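Local coordinates for methyl-CpG-binding domain protein 1 (Homo sapiens, PDB 6D1T), which binds DNA methylated at CpG dinucleotides through this methyl-CpG-binding domain and represses transcription from methylated promoters, at residues 49-54 / 62-67; 15-20 / 53-58. One frame throughout, in Å; residues are numbered along the deposited sequence.

Both contacts pack the single helix of the methyl-CpG-binding domain, residues 48-55, and their centres lie about 8 Å apart. Contact 1 sets the helix against the chain that follows it, 62-67. Contact 2 sets the end of the helix against Trp17, just before strand 18-23. The two meet at Leu51 and Trp17, where Leu51 CD1 lies 3.7 Å from Trp17 CH2. A probable hydrogen bond also joins them, with Arg19 NH2 2.7 Å from Lys67 O. Contact 1 meets the DNA backbone, with Val49 beside the phosphate and sugar of the deoxyadenosine DA5 of chain C. Contact 2 stays about 5 Å from the DNA at its nearest atom.

Contact 1 (49-54 / 62-67); sequences VELTRY and TLFDFK. With nucleotides of chain C.
Leu51 and Phe66 mark the nearest approach of the two backbones, with Leu51 CA 8.9 Å from Phe66 CA, so the helix and the loop meet through side chains. This is part of the hydrophobic core of the methyl-CpG-binding domain, where the helix 48-55 is packed against the irregular chain that follows it. All three residues that touch are buried.

Leu51 carries the contact with one methyl group, CD2. Its CG is anti to the backbone N (chi1 176°), which sends the branched end out from the helix toward the loop. Leu51 CD2 lies 3.8 Å from Phe64 CE2, meeting that ring obliquely. The Leu51 and Phe64 side chains cross at about a right angle. The same methyl reaches the edge of the Phe66 ring, near its plane, with Leu51 CD2 4.1 Å from Phe66 CD2. One methyl thus serves two aromatic rings.

Other parts of the domain surround these side chains. Ile45 of strand 44-45 touches both Leu51 and Phe66, and Tyr37 packs edge-to-face with the Phe66 ring. The Tyr37 hydroxyl also hydrogen-bonds to Phe66 O, which ties the loop backbone to strand 33-38.

The N-terminal end of the helix lies against the DNA backbone. Val49 lies beside the phosphate and sugar of DA5 of chain C. Val49 CG2, anti to the carbonyl carbon, packs 3.9 Å from C5' of DA5 of chain C. Val49 CG2 is also 3.8 Å from OP1 of DA5 of chain C. Val49 N lies 3.7 Å from OP1 of DA5 of chain C.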
loop_
_atom_site.group_PDB
_atom_site.type_symbol
_atom_site.label_atom_id
_atom_site.label_comp_id
_atom_site.label_asym_id
_atom_site.label_seq_id
_atom_site.Cartn_x
_atom_site.Cartn_y
_atom_site.Cartn_z
ATOM N N VAL A 49 0.397 7.800 5.700
ATOM C CA VAL A 49 0.843 9.205 5.746
ATOM C C VAL A 49 1.480 9.576 4.410
ATOM O O VAL A 49 1.115 10.580 3.852
ATOM C CB VAL A 49 1.826 9.452 6.910
ATOM C CG1 VAL A 49 2.590 10.763 6.757
ATOM C CG2 VAL A 49 1.119 9.404 8.256
ATOM N N GLU A 50 2.459 8.796 3.926
ATOM C CA GLU A 50 3.055 9.060 2.579
ATOM C C GLU A 50 1.918 9.076 1.520
ATOM O O GLU A 50 1.928 9.881 0.594
ATOM C CB GLU A 50 4.110 8.011 2.192
ATOM C CG GLU A 50 5.348 7.947 3.087
ATOM C CD GLU A 50 6.386 6.897 2.648
ATOM O OE1 GLU A 50 7.530 6.865 3.218
ATOM O OE2 GLU A 50 6.076 6.123 1.711
ATOM N N LEU A 51 0.916 8.213 1.679
ATOM C CA LEU A 51 -0.108 8.035 0.654
ATOM C C LEU A 51 -1.134 9.185 0.680
ATOM O O LEU A 51 -1.563 9.633 -0.395
ATOM C CB LEU A 51 -0.797 6.680 0.850
ATOM C CG LEU A 51 -1.961 6.416 -0.096
ATOM C CD1 LEU A 51 -1.475 6.306 -1.526
ATOM C CD2 LEU A 51 -2.692 5.160 0.312
ATOM N N THR A 52 -1.558 9.615 1.868
ATOM C CA THR A 52 -2.443 10.786 2.030
ATOM C C THR A 52 -1.764 12.039 1.440
ATOM O O THR A 52 -2.431 12.860 0.793
ATOM C CB THR A 52 -2.842 10.982 3.510
ATOM O OG1 THR A 52 -3.996 10.179 3.772
ATOM C CG2 THR A 52 -3.156 12.417 3.886
ATOM N N ARG A 53 -0.458 12.189 1.687
ATOM C CA ARG A 53 0.326 13.335 1.148
ATOM C C ARG A 53 0.366 13.229 -0.383
ATOM O O ARG A 53 0.230 14.229 -1.079
ATOM C CB ARG A 53 1.751 13.374 1.737
ATOM C CG ARG A 53 2.590 14.582 1.306
ATOM C CD ARG A 53 3.969 14.673 1.958
ATOM N NE ARG A 53 4.359 16.029 2.337
ATOM C CZ ARG A 53 5.376 16.313 3.143
ATOM N NH1 ARG A 53 5.547 17.538 3.607
ATOM N NH2 ARG A 53 6.213 15.359 3.498
ATOM N N TYR A 54 0.542 12.022 -0.899
ATOM C CA TYR A 54 0.714 11.834 -2.344
ATOM C C TYR A 54 -0.541 12.210 -3.140
ATOM O O TYR A 54 -0.430 12.813 -4.187
ATOM C CB TYR A 54 1.024 10.379 -2.666
ATOM C CG TYR A 54 1.515 10.126 -4.069
ATOM C CD1 TYR A 54 2.862 10.228 -4.372
ATOM C CD2 TYR A 54 0.653 9.722 -5.075
ATOM C CE1 TYR A 54 3.341 9.951 -5.641
ATOM C CE2 TYR A 54 1.114 9.438 -6.349
ATOM C CZ TYR A 54 2.464 9.561 -6.637
ATOM O OH TYR A 54 2.936 9.313 -7.893
ATOM N N THR A 62 -10.022 8.239 4.965
ATOM C CA THR A 62 -10.415 7.934 6.330
ATOM C C THR A 62 -10.856 6.469 6.398
ATOM O O THR A 62 -10.460 5.748 7.315
ATOM C CB THR A 62 -11.516 8.871 6.850
ATOM O OG1 THR A 62 -11.181 10.221 6.539
ATOM C CG2 THR A 62 -11.717 8.757 8.347
ATOM N N LEU A 63 -11.624 6.030 5.397
ATOM C CA LEU A 63 -12.199 4.681 5.400
ATOM C C LEU A 63 -11.312 3.691 4.612
ATOM O O LEU A 63 -11.785 2.609 4.304
ATOM C CB LEU A 63 -13.624 4.750 4.818
ATOM N N PHE A 64 -10.036 4.020 4.317
ATOM C CA PHE A 64 -9.123 3.091 3.559
ATOM C C PHE A 64 -8.174 2.380 4.524
ATOM O O PHE A 64 -7.431 3.031 5.265
ATOM C CB PHE A 64 -8.277 3.819 2.507
ATOM C CG PHE A 64 -7.341 2.931 1.704
ATOM C CD1 PHE A 64 -7.832 1.946 0.846
ATOM C CD2 PHE A 64 -5.967 3.096 1.766
ATOM C CE1 PHE A 64 -6.973 1.139 0.103
ATOM C CE2 PHE A 64 -5.112 2.284 1.022
ATOM C CZ PHE A 64 -5.617 1.314 0.186
ATOM N N ASP A 65 -8.197 1.049 4.484
ATOM C CA ASP A 65 -7.312 0.202 5.314
ATOM C C ASP A 65 -6.013 0.011 4.544
ATOM O O ASP A 65 -5.983 -0.764 3.597
ATOM C CB ASP A 65 -7.954 -1.161 5.649
ATOM C CG ASP A 65 -7.114 -2.084 6.540
ATOM O OD1 ASP A 65 -6.230 -1.572 7.232
ATOM O OD2 ASP A 65 -7.367 -3.325 6.534
ATOM N N PHE A 66 -4.969 0.725 4.948
ATOM C CA PHE A 66 -3.691 0.719 4.216
ATOM C C PHE A 66 -3.086 -0.685 4.250
ATOM O O PHE A 66 -2.604 -1.196 3.238
ATOM C CB PHE A 66 -2.708 1.721 4.831
ATOM C CG PHE A 66 -1.365 1.807 4.138
ATOM C CD1 PHE A 66 -0.361 0.890 4.409
ATOM C CD2 PHE A 66 -1.099 2.825 3.234
ATOM C CE1 PHE A 66 0.871 0.982 3.777
ATOM C CE2 PHE A 66 0.134 2.919 2.604
ATOM C CZ PHE A 66 1.120 2.004 2.875
ATOM N N LYS A 67 -3.095 -1.295 5.425
ATOM C CA LYS A 67 -2.534 -2.621 5.547
ATOM C C LYS A 67 -3.204 -3.542 4.522
ATOM O O LYS A 67 -2.514 -4.136 3.729
ATOM C CB LYS A 67 -2.643 -3.175 6.981
ATOM C CG LYS A 67 -1.575 -4.219 7.330
ATOM C CD LYS A 67 -1.859 -5.061 8.592
ATOM C CE LYS A 67 -1.046 -6.342 8.643
ATOM N NZ LYS A 67 0.394 -6.093 8.330
ATOM P P DA C 5 0.163 4.952 9.010
ATOM O OP1 DA C 5 -0.752 6.099 8.826
ATOM O OP2 DA C 5 0.438 3.935 7.894
ATOM O "O5'" DA C 5 1.632 5.427 9.457
ATOM C "C5'" DA C 5 1.838 6.340 10.570
ATOM C "C4'" DA C 5 3.313 6.522 10.810
ATOM O "O4'" DA C 5 3.838 5.327 11.400
ATOM C "C3'" DA C 5 4.142 6.766 9.539
ATOM O "O3'" DA C 5 4.638 8.089 9.633
ATOM C "C2'" DA C 5 5.234 5.704 9.569
ATOM C "C1'" DA C 5 5.167 5.155 10.995
ATOM N N9 DA C 5 5.488 3.730 11.105
ATOM C C8 DA C 5 5.003 2.701 10.338
ATOM N N7 DA C 5 5.512 1.533 10.639
ATOM C C5 DA C 5 6.386 1.811 11.679
ATOM C C6 DA C 5 7.240 0.995 12.443
ATOM N N6 DA C 5 7.342 -0.322 12.282
ATOM N N1 DA C 5 7.963 1.586 13.424
ATOM C C2 DA C 5 7.874 2.907 13.577
ATOM N N3 DA C 5 7.110 3.781 12.921
ATOM C C4 DA C 5 6.384 3.161 11.973
#

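Contact 2 (15-20 / 53-58); sequences PGWKRR and RYLGPA
Trp17 meets Tyr54 and Leu55 through the six-membered part of its indole, and the contact is apolar.

The aromatic pair is Trp17 and Tyr54. Their planes stand at 81° and the centroids are 5.6 Å apart, an oblique pairing. Tyr54 presents its CD2 and CE2 side. Tyr54 CD2 lies near the indole plane, at its edge, 3.8 Å from Trp17 CZ2. The Tyr54 hydroxyl is hydrogen-bonded to Asp43 and Ser39, which anchors the far end of that ring.

The aliphatic part is Leu55. The methyl Leu55 CD2 sits 3.6 Å from Trp17 CZ2 and approaches the indole obliquely. The CG of Trp17 is anti to its carbonyl carbon (chi1 -78°), and the benzene end of the indole reaches across to the helix. An alanine in place of Trp17 would remove the indole and probably leave a gap beside Tyr54 and Leu55, taking away the apolar link from the helix end to the chain before strand 18-23.

Tyr37, Pro40 and Ile45 also touch the indole. Gly56, with positive phi, is the first residue to leave helical backbone angles. The arrangement is that of the alpha/beta methyl-CpG-binding domain, with its helix packed beside an antiparallel sheet.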
loop_
_atom_site.group_PDB
_atom_site.type_symbol
_atom_site.label_atom_id
_atom_site.label_comp_id
_atom_site.label_asym_id
_atom_site.label_seq_id
_atom_site.Cartn_x
_atom_site.Cartn_y
_atom_site.Cartn_z
ATOM N N PRO A 15 -6.971 3.144 -11.076
ATOM C CA PRO A 15 -6.192 2.575 -12.173
ATOM C C PRO A 15 -4.690 2.828 -12.009
ATOM O O PRO A 15 -4.288 3.959 -11.633
ATOM C CB PRO A 15 -6.742 3.306 -13.408
ATOM C CG PRO A 15 -8.178 3.628 -13.038
ATOM C CD PRO A 15 -8.146 3.892 -11.548
ATOM N N GLY A 16 -3.881 1.808 -12.275
ATOM C CA GLY A 16 -2.394 1.934 -12.292
ATOM C C GLY A 16 -1.730 1.653 -10.932
ATOM O O GLY A 16 -0.558 1.281 -10.865
ATOM N N TRP A 17 -2.468 1.827 -9.841
ATOM C CA TRP A 17 -1.935 1.544 -8.511
ATOM C C TRP A 17 -1.726 0.039 -8.310
ATOM O O TRP A 17 -2.596 -0.767 -8.612
ATOM C CB TRP A 17 -2.859 2.092 -7.422
ATOM C CG TRP A 17 -2.726 3.558 -7.217
ATOM C CD1 TRP A 17 -3.482 4.547 -7.786
ATOM C CD2 TRP A 17 -1.765 4.203 -6.375
ATOM N NE1 TRP A 17 -3.051 5.765 -7.354
ATOM C CE2 TRP A 17 -1.995 5.593 -6.492
ATOM C CE3 TRP A 17 -0.738 3.747 -5.540
ATOM C CZ2 TRP A 17 -1.230 6.527 -5.797
ATOM C CZ3 TRP A 17 0.016 4.667 -4.853
ATOM C CH2 TRP A 17 -0.228 6.041 -4.981
ATOM N N LYS A 18 -0.587 -0.277 -7.698
ATOM C CA LYS A 18 -0.165 -1.628 -7.412
ATOM C C LYS A 18 0.071 -1.768 -5.900
ATOM O O LYS A 18 0.423 -0.840 -5.234
ATOM C CB LYS A 18 1.099 -1.948 -8.219
ATOM C CG LYS A 18 0.904 -1.981 -9.733
ATOM C CD LYS A 18 0.176 -3.201 -10.234
ATOM C CE LYS A 18 -0.047 -3.187 -11.744
ATOM N N ARG A 19 -0.148 -2.965 -5.387
ATOM C CA ARG A 19 0.041 -3.267 -3.978
ATOM C C ARG A 19 0.699 -4.639 -3.858
ATOM O O ARG A 19 0.591 -5.486 -4.750
ATOM C CB ARG A 19 -1.307 -3.245 -3.263
ATOM C CG ARG A 19 -1.291 -3.767 -1.840
ATOM C CD ARG A 19 -2.686 -3.997 -1.312
ATOM N NE ARG A 19 -2.644 -4.432 0.074
ATOM C CZ ARG A 19 -2.530 -5.699 0.470
ATOM N NH1 ARG A 19 -2.510 -6.669 -0.425
ATOM N NH2 ARG A 19 -2.432 -5.977 1.760
ATOM N N ARG A 20 1.374 -4.805 -2.740
ATOM C CA ARG A 20 2.191 -5.962 -2.418
ATOM C C ARG A 20 2.307 -6.088 -0.900
ATOM O O ARG A 20 2.575 -5.087 -0.221
ATOM C CB ARG A 20 3.595 -5.746 -2.967
ATOM C CG ARG A 20 4.420 -7.009 -3.068
ATOM C CD ARG A 20 5.880 -6.643 -3.214
ATOM N NE ARG A 20 6.652 -7.865 -3.362
ATOM C CZ ARG A 20 7.871 -8.043 -2.892
ATOM N NH1 ARG A 20 8.507 -7.031 -2.322
ATOM N NH2 ARG A 20 8.440 -9.239 -2.984
ATOM N N ARG A 53 -0.458 12.189 1.687
ATOM C CA ARG A 53 0.326 13.335 1.148
ATOM C C ARG A 53 0.366 13.229 -0.383
ATOM O O ARG A 53 0.230 14.229 -1.079
ATOM C CB ARG A 53 1.751 13.374 1.737
ATOM C CG ARG A 53 2.590 14.582 1.306
ATOM C CD ARG A 53 3.969 14.673 1.958
ATOM N NE ARG A 53 4.359 16.029 2.337
ATOM C CZ ARG A 53 5.376 16.313 3.143
ATOM N NH1 ARG A 53 5.547 17.538 3.607
ATOM N NH2 ARG A 53 6.213 15.359 3.498
ATOM N N TYR A 54 0.542 12.022 -0.899
ATOM C CA TYR A 54 0.714 11.834 -2.344
ATOM C C TYR A 54 -0.541 12.210 -3.140
ATOM O O TYR A 54 -0.430 12.813 -4.187
ATOM C CB TYR A 54 1.024 10.379 -2.666
ATOM C CG TYR A 54 1.515 10.126 -4.069
ATOM C CD1 TYR A 54 2.862 10.228 -4.372
ATOM C CD2 TYR A 54 0.653 9.722 -5.075
ATOM C CE1 TYR A 54 3.341 9.951 -5.641
ATOM C CE2 TYR A 54 1.114 9.438 -6.349
ATOM C CZ TYR A 54 2.464 9.561 -6.637
ATOM O OH TYR A 54 2.936 9.313 -7.893
ATOM N N LEU A 55 -1.717 11.826 -2.674
ATOM C CA LEU A 55 -2.899 11.813 -3.569
ATOM C C LEU A 55 -3.598 13.190 -3.629
ATOM O O LEU A 55 -4.419 13.432 -4.514
ATOM C CB LEU A 55 -3.850 10.711 -3.100
ATOM C CG LEU A 55 -3.409 9.308 -3.494
ATOM C CD1 LEU A 55 -4.210 8.259 -2.757
ATOM C CD2 LEU A 55 -3.534 9.116 -4.995
ATOM N N GLY A 56 -3.279 14.081 -2.707
ATOM C CA GLY A 56 -3.884 15.418 -2.698
ATOM C C GLY A 56 -5.155 15.444 -1.867
ATOM O O GLY A 56 -5.685 14.387 -1.485
ATOM N N PRO A 57 -5.656 16.642 -1.576
ATOM C CA PRO A 57 -6.840 16.776 -0.729
ATOM C C PRO A 57 -8.026 16.063 -1.383
ATOM O O PRO A 57 -8.851 15.487 -0.689
ATOM C CB PRO A 57 -7.085 18.287 -0.592
ATOM C CG PRO A 57 -5.749 18.896 -0.948
ATOM C CD PRO A 57 -5.179 17.958 -1.995
ATOM N N ALA A 58 -8.061 16.086 -2.714
ATOM C CA ALA A 58 -9.015 15.305 -3.503
ATOM C C ALA A 58 -9.436 14.040 -2.742
ATOM O O ALA A 58 -10.628 13.805 -2.572
ATOM C CB ALA A 58 -8.407 14.954 -4.841
#